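Local coordinates for STIL N-terminal domain-containing protein (Trichoplax adhaerens, PDB 5OI9) that probably takes part in centriole assembly through CEP85 binding and PLK4 activation, this chain being its STIL-type N-terminal domain, at residues L39-T44 and I87-F92; K70-G75 and D117-L122; T294-V299 and W311-S316. All coordinates share one frame; numbering follows the deposited sequence.

Interaction 1 (L39-T44 and I87-F92); sequences LTIDIT and INIDRF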
loop_
_atom_site.group_PDB
_atom_site.type_symbol
_atom_site.label_atom_id
_atom_site.label_comp_id
_atom_site.label_asym_id
_atom_site.label_seq_id
_atom_site.Cartn_x
_atom_site.Cartn_y
_atom_site.Cartn_z
ATOM N N LEU A 39 -6.423 9.768 -1.389
ATOM C CA LEU A 39 -5.230 9.452 -0.612
ATOM C C LEU A 39 -4.709 10.738 0.019
ATOM O O LEU A 39 -4.429 11.712 -0.689
ATOM C CB LEU A 39 -4.157 8.803 -1.489
ATOM C CG LEU A 39 -2.838 8.450 -0.796
ATOM C CD1 LEU A 39 -3.067 7.419 0.299
ATOM C CD2 LEU A 39 -1.801 7.955 -1.798
ATOM N N THR A 40 -4.587 10.742 1.344
ATOM C CA THR A 40 -4.159 11.914 2.096
ATOM C C THR A 40 -2.703 11.753 2.516
ATOM O O THR A 40 -2.311 10.694 3.018
ATOM C CB THR A 40 -5.044 12.118 3.328
ATOM O OG1 THR A 40 -6.364 12.495 2.914
ATOM C CG2 THR A 40 -4.475 13.196 4.245
ATOM N N ILE A 41 -1.909 12.801 2.310
ATOM C CA ILE A 41 -0.503 12.831 2.699
ATOM C C ILE A 41 -0.307 13.992 3.668
ATOM O O ILE A 41 -0.624 15.141 3.334
ATOM C CB ILE A 41 0.421 12.988 1.480
ATOM C CG1 ILE A 41 0.064 11.977 0.386
ATOM C CG2 ILE A 41 1.883 12.851 1.888
ATOM C CD1 ILE A 41 0.278 10.533 0.774
ATOM N N ASP A 42 0.212 13.699 4.859
ATOM C CA ASP A 42 0.583 14.719 5.835
ATOM C C ASP A 42 2.097 14.705 6.006
ATOM O O ASP A 42 2.675 13.664 6.333
ATOM C CB ASP A 42 -0.107 14.484 7.180
ATOM C CG ASP A 42 -1.609 14.678 7.111
ATOM O OD1 ASP A 42 -2.073 15.459 6.255
ATOM O OD2 ASP A 42 -2.327 14.052 7.917
ATOM N N ILE A 43 2.731 15.856 5.788
ATOM C CA ILE A 43 4.184 15.994 5.832
ATOM C C ILE A 43 4.527 17.062 6.860
ATOM O O ILE A 43 4.081 18.208 6.739
ATOM C CB ILE A 43 4.763 16.370 4.458
ATOM C CG1 ILE A 43 4.210 15.456 3.365
ATOM C CG2 ILE A 43 6.286 16.315 4.485
ATOM C CD1 ILE A 43 4.737 15.785 1.986
ATOM N N THR A 44 5.329 16.698 7.857
ATOM C CA THR A 44 5.677 17.656 8.898
ATOM C C THR A 44 6.698 18.665 8.386
ATOM O O THR A 44 7.557 18.352 7.556
ATOM C CB THR A 44 6.238 16.948 10.133
ATOM O OG1 THR A 44 7.525 16.392 9.828
ATOM C CG2 THR A 44 5.299 15.841 10.585
ATOM N N ILE A 87 -1.108 8.727 4.791
ATOM C CA ILE A 87 0.325 8.515 4.970
ATOM C C ILE A 87 0.865 9.670 5.803
ATOM O O ILE A 87 0.747 10.836 5.409
ATOM C CB ILE A 87 1.059 8.416 3.623
ATOM C CG1 ILE A 87 0.398 7.368 2.722
ATOM C CG2 ILE A 87 2.530 8.089 3.837
ATOM C CD1 ILE A 87 0.343 5.990 3.333
ATOM N N ASN A 88 1.450 9.352 6.956
ATOM C CA ASN A 88 1.993 10.356 7.870
ATOM C C ASN A 88 3.509 10.366 7.712
ATOM O O ASN A 88 4.199 9.475 8.210
ATOM C CB ASN A 88 1.584 10.057 9.309
ATOM C CG ASN A 88 1.934 11.185 10.266
ATOM O OD1 ASN A 88 1.903 12.359 9.898
ATOM N ND2 ASN A 88 2.272 10.831 11.500
ATOM N N ILE A 89 4.026 11.383 7.028
ATOM C CA ILE A 89 5.451 11.505 6.738
ATOM C C ILE A 89 6.069 12.456 7.754
ATOM O O ILE A 89 5.702 13.636 7.813
ATOM C CB ILE A 89 5.688 12.005 5.303
ATOM C CG1 ILE A 89 5.001 11.082 4.295
ATOM C CG2 ILE A 89 7.176 12.115 5.013
ATOM C CD1 ILE A 89 5.201 11.497 2.851
ATOM N N ASP A 90 7.021 11.952 8.550
ATOM C CA ASP A 90 7.600 12.761 9.617
ATOM C C ASP A 90 9.087 12.505 9.849
ATOM O O ASP A 90 9.622 12.962 10.866
ATOM C CB ASP A 90 6.839 12.530 10.930
ATOM C CG ASP A 90 6.986 11.111 11.451
ATOM O OD1 ASP A 90 7.238 10.198 10.635
ATOM O OD2 ASP A 90 6.850 10.907 12.674
ATOM N N ARG A 91 9.774 11.804 8.951
ATOM C CA ARG A 91 11.180 11.483 9.154
ATOM C C ARG A 91 11.954 11.682 7.861
ATOM O O ARG A 91 11.531 11.215 6.800
ATOM C CB ARG A 91 11.355 10.045 9.649
ATOM C CG ARG A 91 11.050 9.850 11.121
ATOM C CD ARG A 91 10.946 8.375 11.440
ATOM N NE ARG A 91 9.770 7.784 10.811
ATOM C CZ ARG A 91 9.698 6.525 10.398
ATOM N NH1 ARG A 91 10.744 5.719 10.535
ATOM N NH2 ARG A 91 8.584 6.073 9.836
ATOM N N PHE A 92 13.084 12.373 7.962
ATOM C CA PHE A 92 14.020 12.524 6.859
ATOM C C PHE A 92 15.174 11.549 7.036
ATOM O O PHE A 92 15.640 11.317 8.156
ATOM C CB PHE A 92 14.552 13.956 6.779
ATOM C CG PHE A 92 15.766 14.103 5.908
ATOM C CD1 PHE A 92 15.655 14.054 4.528
ATOM C CD2 PHE A 92 17.019 14.288 6.469
ATOM C CE1 PHE A 92 16.770 14.188 3.725
ATOM C CE2 PHE A 92 18.138 14.422 5.670
ATOM C CZ PHE A 92 18.014 14.373 4.296
HETATM O O HOH W 1 8.614 15.517 12.049
#
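I41, D42 and I43 lie abreast of I87, N88 and I89 on parallel strands whose axes pass 4.8 Å apart, crossing at -17°. As parallel pairing requires, every other residue of the second strand does the bonding: I87 N donates to T40 O and I87 O accepts D42 N, while I89 N reaches D42 O at 2.7 Å and I89 O takes T44 N.

The isoleucines share one face. I41 folds back on itself (chi2 -65°), which lays its CD1 alongside I87 CB at 3.6 Å. I89 is extended (chi2 -179°), putting its CD1 3.7 Å from I41 CG2 and 4.1 Å from I43 CG1. On the other face D42 CB lies 4.0 Å from N88 OD1, while D42 OD1 makes a salt bridge to R345 on strand 343-348. At the end of the pairing T44 CG2 packs on D90 CB at 3.7 Å. A water 2.6 Å from T44 OG1 also donates to D90 O, and the same hydroxyl weakly caps C47 N of helix 45-61.

A parallel pair in a mixed sheet thus leads to an N-cap and, where strand 85-97 pairs with strand 69-79, a classic beta bulge at D90 and R91 opposite L74.

Interaction 2 (K70-G75 and D117-L122); sequences KFFLLG and DVIIPL
Three reciprocal pairs of backbone bonds, F71 with L122, L73 with I120 and G75 with V118, join these antiparallel strands, using every N-H and C=O of the six residues. They are not equivalent. F71 N meets L122 O at 2.7 Å in the carbonyl plane, but the return bond from L122 N arrives at F71 O from 49° above its plane. G75 N lies on a lone pair of V118 O at 3.0 Å, whereas V118 N approaches G75 O from above the plane. F72 CA also directs its hydrogen at I120 O, 3.4 Å away.

F72 and L74 bond outward to D93 and R91 of strand 85-97; P121, which has no N-H, bonds I170 of strand 167-176 through its carbonyl. D117, next to V118, is gripped twice, OD1 by R91 and OD2 by I114 N, while K70 NZ turns to S123 OG.

On one face L74 CD2 lies beside I119 CD1 at 3.6 Å, and I119 CG2 touches F72 CD1 at 3.7 Å. On the other, the L73 and L122 side chains cross at a slant, L73 CG 3.9 Å from L122 CD2. I120 CG1 stands anti to the carbonyl carbon, and an unstaggered chi2 of 101° carries CD1 to L73 O and within 3.8 Å of G75 N.

F71 and L122 pack on helix 45-61: a twisted antiparallel pair in a mixed sheet, helix-covered on one face.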
loop_
_atom_site.group_PDB
_atom_site.type_symbol
_atom_site.label_atom_id
_atom_site.label_comp_id
_atom_site.label_asym_id
_atom_site.label_seq_id
_atom_site.Cartn_x
_atom_site.Cartn_y
_atom_site.Cartn_z
ATOM N N LYS A 70 19.284 13.076 -3.940
ATOM C CA LYS A 70 18.407 11.922 -3.769
ATOM C C LYS A 70 18.401 11.533 -2.297
ATOM O O LYS A 70 19.418 11.070 -1.769
ATOM C CB LYS A 70 18.869 10.750 -4.633
ATOM C CG LYS A 70 18.891 11.033 -6.120
ATOM C CD LYS A 70 17.490 11.183 -6.682
ATOM C CE LYS A 70 17.512 11.215 -8.202
ATOM N NZ LYS A 70 16.134 11.237 -8.767
ATOM N N PHE A 71 17.256 11.709 -1.638
ATOM C CA PHE A 71 17.109 11.304 -0.246
ATOM C C PHE A 71 15.890 10.410 -0.071
ATOM O O PHE A 71 15.269 9.991 -1.053
ATOM C CB PHE A 71 16.975 12.520 0.677
ATOM C CG PHE A 71 18.119 13.487 0.592
ATOM C CD1 PHE A 71 19.395 13.114 0.981
ATOM C CD2 PHE A 71 17.911 14.783 0.148
ATOM C CE1 PHE A 71 20.446 14.008 0.912
ATOM C CE2 PHE A 71 18.958 15.685 0.080
ATOM C CZ PHE A 71 20.227 15.297 0.461
ATOM N N PHE A 72 15.533 10.125 1.179
ATOM C CA PHE A 72 14.306 9.416 1.503
ATOM C C PHE A 72 13.547 10.176 2.578
ATOM O O PHE A 72 14.149 10.758 3.486
ATOM C CB PHE A 72 14.581 7.980 1.993
ATOM C CG PHE A 72 15.191 7.086 0.954
ATOM C CD1 PHE A 72 14.406 6.516 -0.035
ATOM C CD2 PHE A 72 16.548 6.806 0.971
ATOM C CE1 PHE A 72 14.963 5.689 -0.994
ATOM C CE2 PHE A 72 17.111 5.980 0.015
ATOM C CZ PHE A 72 16.318 5.421 -0.969
ATOM N N LEU A 73 12.227 10.184 2.456
ATOM C CA LEU A 73 11.345 10.481 3.571
ATOM C C LEU A 73 10.745 9.170 4.064
ATOM O O LEU A 73 10.530 8.237 3.287
ATOM C CB LEU A 73 10.240 11.460 3.167
ATOM C CG LEU A 73 10.692 12.878 2.801
ATOM C CD1 LEU A 73 9.502 13.761 2.465
ATOM C CD2 LEU A 73 11.510 13.494 3.929
ATOM N N LEU A 74 10.509 9.088 5.368
ATOM C CA LEU A 74 9.948 7.893 5.978
ATOM C C LEU A 74 8.607 8.241 6.600
ATOM O O LEU A 74 8.491 9.245 7.313
ATOM C CB LEU A 74 10.892 7.303 7.031
ATOM C CG LEU A 74 12.287 6.925 6.533
ATOM C CD1 LEU A 74 13.066 6.199 7.615
ATOM C CD2 LEU A 74 12.203 6.085 5.268
ATOM N N GLY A 75 7.600 7.413 6.327
ATOM C CA GLY A 75 6.263 7.650 6.825
ATOM C C GLY A 75 5.635 6.377 7.355
ATOM O O GLY A 75 6.230 5.298 7.312
ATOM N N ASP A 117 7.459 1.044 7.777
ATOM C CA ASP A 117 7.907 2.281 7.155
ATOM C C ASP A 117 7.422 2.359 5.715
ATOM O O ASP A 117 7.635 1.433 4.925
ATOM C CB ASP A 117 9.432 2.380 7.190
ATOM C CG ASP A 117 9.949 3.008 8.467
ATOM O OD1 ASP A 117 9.120 3.463 9.282
ATOM O OD2 ASP A 117 11.185 3.050 8.649
ATOM N N VAL A 118 6.765 3.464 5.378
ATOM C CA VAL A 118 6.557 3.840 3.985
ATOM C C VAL A 118 7.828 4.518 3.488
ATOM O O VAL A 118 8.288 5.499 4.081
ATOM C CB VAL A 118 5.340 4.764 3.836
ATOM C CG1 VAL A 118 5.181 5.204 2.389
ATOM C CG2 VAL A 118 4.079 4.069 4.333
ATOM N N ILE A 119 8.407 3.987 2.416
ATOM C CA ILE A 119 9.629 4.539 1.844
ATOM C C ILE A 119 9.242 5.488 0.718
ATOM O O ILE A 119 8.652 5.068 -0.284
ATOM C CB ILE A 119 10.564 3.432 1.335
ATOM C CG1 ILE A 119 10.794 2.377 2.422
ATOM C CG2 ILE A 119 11.887 4.027 0.874
ATOM C CD1 ILE A 119 11.549 2.891 3.628
ATOM N N ILE A 120 9.570 6.766 0.881
ATOM C CA ILE A 120 9.257 7.773 -0.131
ATOM C C ILE A 120 10.556 8.343 -0.687
ATOM O O ILE A 120 11.238 9.116 0.001
ATOM C CB ILE A 120 8.371 8.894 0.437
ATOM C CG1 ILE A 120 7.122 8.313 1.105
ATOM C CG2 ILE A 120 7.980 9.867 -0.665
ATOM C CD1 ILE A 120 7.208 8.247 2.618
ATOM N N PRO A 121 10.940 7.989 -1.913
ATOM C CA PRO A 121 12.105 8.633 -2.533
ATOM C C PRO A 121 11.888 10.135 -2.639
ATOM O O PRO A 121 10.832 10.598 -3.076
ATOM C CB PRO A 121 12.184 7.969 -3.914
ATOM C CG PRO A 121 11.438 6.679 -3.763
ATOM C CD PRO A 121 10.343 6.963 -2.784
ATOM N N LEU A 122 12.894 10.895 -2.218
ATOM C CA LEU A 122 12.826 12.350 -2.187
ATOM C C LEU A 122 13.903 12.919 -3.097
ATOM O O LEU A 122 15.096 12.701 -2.863
ATOM C CB LEU A 122 12.997 12.882 -0.763
ATOM C CG LEU A 122 13.103 14.404 -0.645
ATOM C CD1 LEU A 122 11.821 15.063 -1.121
ATOM C CD2 LEU A 122 13.429 14.818 0.781
#

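Interaction 3 (T294-V299 and W311-S316); sequences TGFILV and WECSFS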
loop_
_atom_site.group_PDB
_atom_site.type_symbol
_atom_site.label_atom_id
_atom_site.label_comp_id
_atom_site.label_asym_id
_atom_site.label_seq_id
_atom_site.Cartn_x
_atom_site.Cartn_y
_atom_site.Cartn_z
ATOM N N THR A 294 -11.183 -17.826 -12.777
ATOM C CA THR A 294 -12.162 -18.808 -12.331
ATOM C C THR A 294 -12.960 -18.333 -11.126
ATOM O O THR A 294 -14.021 -18.896 -10.838
ATOM C CB THR A 294 -11.465 -20.127 -11.986
ATOM O OG1 THR A 294 -10.611 -19.931 -10.850
ATOM C CG2 THR A 294 -10.629 -20.606 -13.158
ATOM N N GLY A 295 -12.485 -17.306 -10.430
ATOM C CA GLY A 295 -13.026 -16.969 -9.131
ATOM C C GLY A 295 -12.302 -17.753 -8.059
ATOM O O GLY A 295 -12.076 -18.956 -8.216
ATOM N N PHE A 296 -11.903 -17.090 -6.979
ATOM C CA PHE A 296 -11.225 -17.760 -5.882
ATOM C C PHE A 296 -11.930 -17.411 -4.582
ATOM O O PHE A 296 -12.706 -16.456 -4.507
ATOM C CB PHE A 296 -9.731 -17.395 -5.815
ATOM C CG PHE A 296 -9.461 -15.933 -5.590
ATOM C CD1 PHE A 296 -9.253 -15.441 -4.311
ATOM C CD2 PHE A 296 -9.389 -15.055 -6.659
ATOM C CE1 PHE A 296 -8.989 -14.099 -4.101
ATOM C CE2 PHE A 296 -9.127 -13.713 -6.457
ATOM C CZ PHE A 296 -8.927 -13.234 -5.176
ATOM N N ILE A 297 -11.668 -18.208 -3.565
ATOM C CA ILE A 297 -12.432 -18.121 -2.329
ATOM C C ILE A 297 -11.695 -17.228 -1.344
ATOM O O ILE A 297 -10.462 -17.187 -1.299
ATOM C CB ILE A 297 -12.706 -19.521 -1.737
ATOM C CG1 ILE A 297 -13.764 -19.438 -0.634
ATOM C CG2 ILE A 297 -11.418 -20.149 -1.210
ATOM C CD1 ILE A 297 -14.400 -20.765 -0.292
ATOM N N LEU A 298 -12.473 -16.482 -0.567
ATOM C CA LEU A 298 -11.967 -15.698 0.549
ATOM C C LEU A 298 -12.723 -16.123 1.797
ATOM O O LEU A 298 -13.951 -16.012 1.846
ATOM C CB LEU A 298 -12.135 -14.196 0.299
ATOM C CG LEU A 298 -12.051 -13.286 1.528
ATOM C CD1 LEU A 298 -10.656 -13.305 2.135
ATOM C CD2 LEU A 298 -12.463 -11.866 1.157
ATOM N N VAL A 299 -11.997 -16.634 2.784
ATOM C CA VAL A 299 -12.555 -16.943 4.095
ATOM C C VAL A 299 -12.216 -15.765 4.995
ATOM O O VAL A 299 -11.053 -15.559 5.354
ATOM C CB VAL A 299 -12.007 -18.265 4.651
ATOM C CG1 VAL A 299 -12.658 -18.590 5.982
ATOM C CG2 VAL A 299 -12.241 -19.393 3.655
ATOM N N TRP A 311 -16.631 -15.551 0.573
ATOM C CA TRP A 311 -16.790 -14.768 -0.642
ATOM C C TRP A 311 -16.077 -15.458 -1.793
ATOM O O TRP A 311 -15.031 -16.084 -1.605
ATOM C CB TRP A 311 -16.213 -13.352 -0.489
ATOM C CG TRP A 311 -16.839 -12.525 0.583
ATOM C CD1 TRP A 311 -16.656 -12.648 1.931
ATOM C CD2 TRP A 311 -17.736 -11.425 0.398
ATOM N NE1 TRP A 311 -17.387 -11.693 2.597
ATOM C CE2 TRP A 311 -18.060 -10.930 1.678
ATOM C CE3 TRP A 311 -18.294 -10.807 -0.725
ATOM C CZ2 TRP A 311 -18.924 -9.853 1.864
ATOM C CZ3 TRP A 311 -19.146 -9.736 -0.539
ATOM C CH2 TRP A 311 -19.455 -9.271 0.746
ATOM N N GLU A 312 -16.647 -15.336 -2.989
ATOM C CA GLU A 312 -15.953 -15.691 -4.221
ATOM C C GLU A 312 -15.465 -14.408 -4.880
ATOM O O GLU A 312 -16.273 -13.548 -5.249
ATOM C CB GLU A 312 -16.850 -16.473 -5.179
ATOM C CG GLU A 312 -16.147 -16.817 -6.492
ATOM C CD GLU A 312 -16.911 -17.823 -7.336
ATOM O OE1 GLU A 312 -17.438 -17.433 -8.398
ATOM O OE2 GLU A 312 -16.980 -19.002 -6.937
ATOM N N CYS A 313 -14.150 -14.281 -5.023
ATOM C CA CYS A 313 -13.530 -13.092 -5.587
ATOM C C CYS A 313 -13.033 -13.383 -6.994
ATOM O O CYS A 313 -12.554 -14.485 -7.280
ATOM C CB CYS A 313 -12.370 -12.612 -4.716
ATOM S SG CYS A 313 -12.801 -12.381 -2.983
ATOM N N SER A 314 -13.139 -12.388 -7.869
ATOM C CA SER A 314 -12.698 -12.536 -9.246
ATOM C C SER A 314 -12.125 -11.222 -9.748
ATOM O O SER A 314 -12.462 -10.144 -9.252
ATOM C CB SER A 314 -13.844 -12.986 -10.163
ATOM O OG SER A 314 -14.822 -11.969 -10.287
ATOM N N PHE A 315 -11.243 -11.329 -10.736
ATOM C CA PHE A 315 -10.745 -10.176 -11.466
ATOM C C PHE A 315 -10.568 -10.564 -12.922
ATOM O O PHE A 315 -10.082 -11.658 -13.224
ATOM C CB PHE A 315 -9.418 -9.658 -10.907
ATOM C CG PHE A 315 -8.798 -8.587 -11.751
ATOM C CD1 PHE A 315 -9.447 -7.378 -11.939
ATOM C CD2 PHE A 315 -7.579 -8.793 -12.375
ATOM C CE1 PHE A 315 -8.889 -6.387 -12.725
ATOM C CE2 PHE A 315 -7.013 -7.805 -13.160
ATOM C CZ PHE A 315 -7.670 -6.601 -13.337
ATOM N N SER A 316 -10.954 -9.660 -13.820
ATOM C CA SER A 316 -10.911 -9.956 -15.244
ATOM C C SER A 316 -10.421 -8.806 -16.112
ATOM O O SER A 316 -10.274 -9.002 -17.323
ATOM C CB SER A 316 -12.301 -10.386 -15.725
ATOM O OG SER A 316 -13.246 -9.345 -15.548
#
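C313, with more surface buried by this contact than any other residue of the two segments, faces F296 across an antiparallel hairpin pair. F296 N donates to C313 O, and C313 N to F296 O at 2.7 Å, so each residue both gives and accepts, and the pairing brings the two side chains opposite each other on one face. CG of F296 stands between the backbone N and the carbonyl carbon (chi1 61°), a position that swings the ring across to the partner strand, where C313 CB sits over one face, 3.8 Å from the ring centroid and 22° off its normal. This is a CH-pi contact. C313 SG adds an oblique sulfur-aromatic contact, 4.9 Å from the centroid of the F296 ring, and also rests on L298 CB at 3.8 Å.

L298 is the second element. Its N donates to W311 O at 2.8 Å and its O accepts W311 N at 3.0 Å, a second reciprocal pair. L298 CB approaches W311 CB at 4.2 Å, while L298 O lies at the indole edge, near its plane. W311 also touches A198 and P200 of strand 196-200, with NE1 bonded to E309.

Helix 270-281 covers this apolar face, C276 and L280 touching F296, and V272 touching L298. With the ring of F296 cut back to an alanine, C313 CB is likely to lose the face it rests on, and a gap to open beneath that helix. The reverse face carries I297, on W18 and V204, and E312, whose OE2 bonds S20 OG and W18 NE1. At the hairpin's open end G295 CA comes 3.1 Å from C313 O, and its backbone angles call for glycine.

The chemistry implies a division of labour: backbone bonds set the register, while the cysteine offers CB to the ring face and its polarisable sulfur to both ring and leucine.

Overall arrangement
Interactions 1 and 2 belong to one sheet and interaction 3 to another. The centres of the first two are 10 Å apart, and they touch through the neighbouring strands 69-79 and 85-97, where the F92 ring packs edge-to-face on F71. Along the chain their segments alternate; in the sheet strand 85-97 lies between 39-44 and 69-79, belonging to interaction 1 and bordering interaction 2. Interaction 3 follows both in sequence, in the hairpin of strands 296-302 and 309-314. Its centre lies 34 Å from either, with nearest atoms about 19 Å from interaction 1 and about 23 Å from interaction 2. The STIL N-terminal region therefore builds two sheets, with the contacts described in them on opposite sides of the chain's centre.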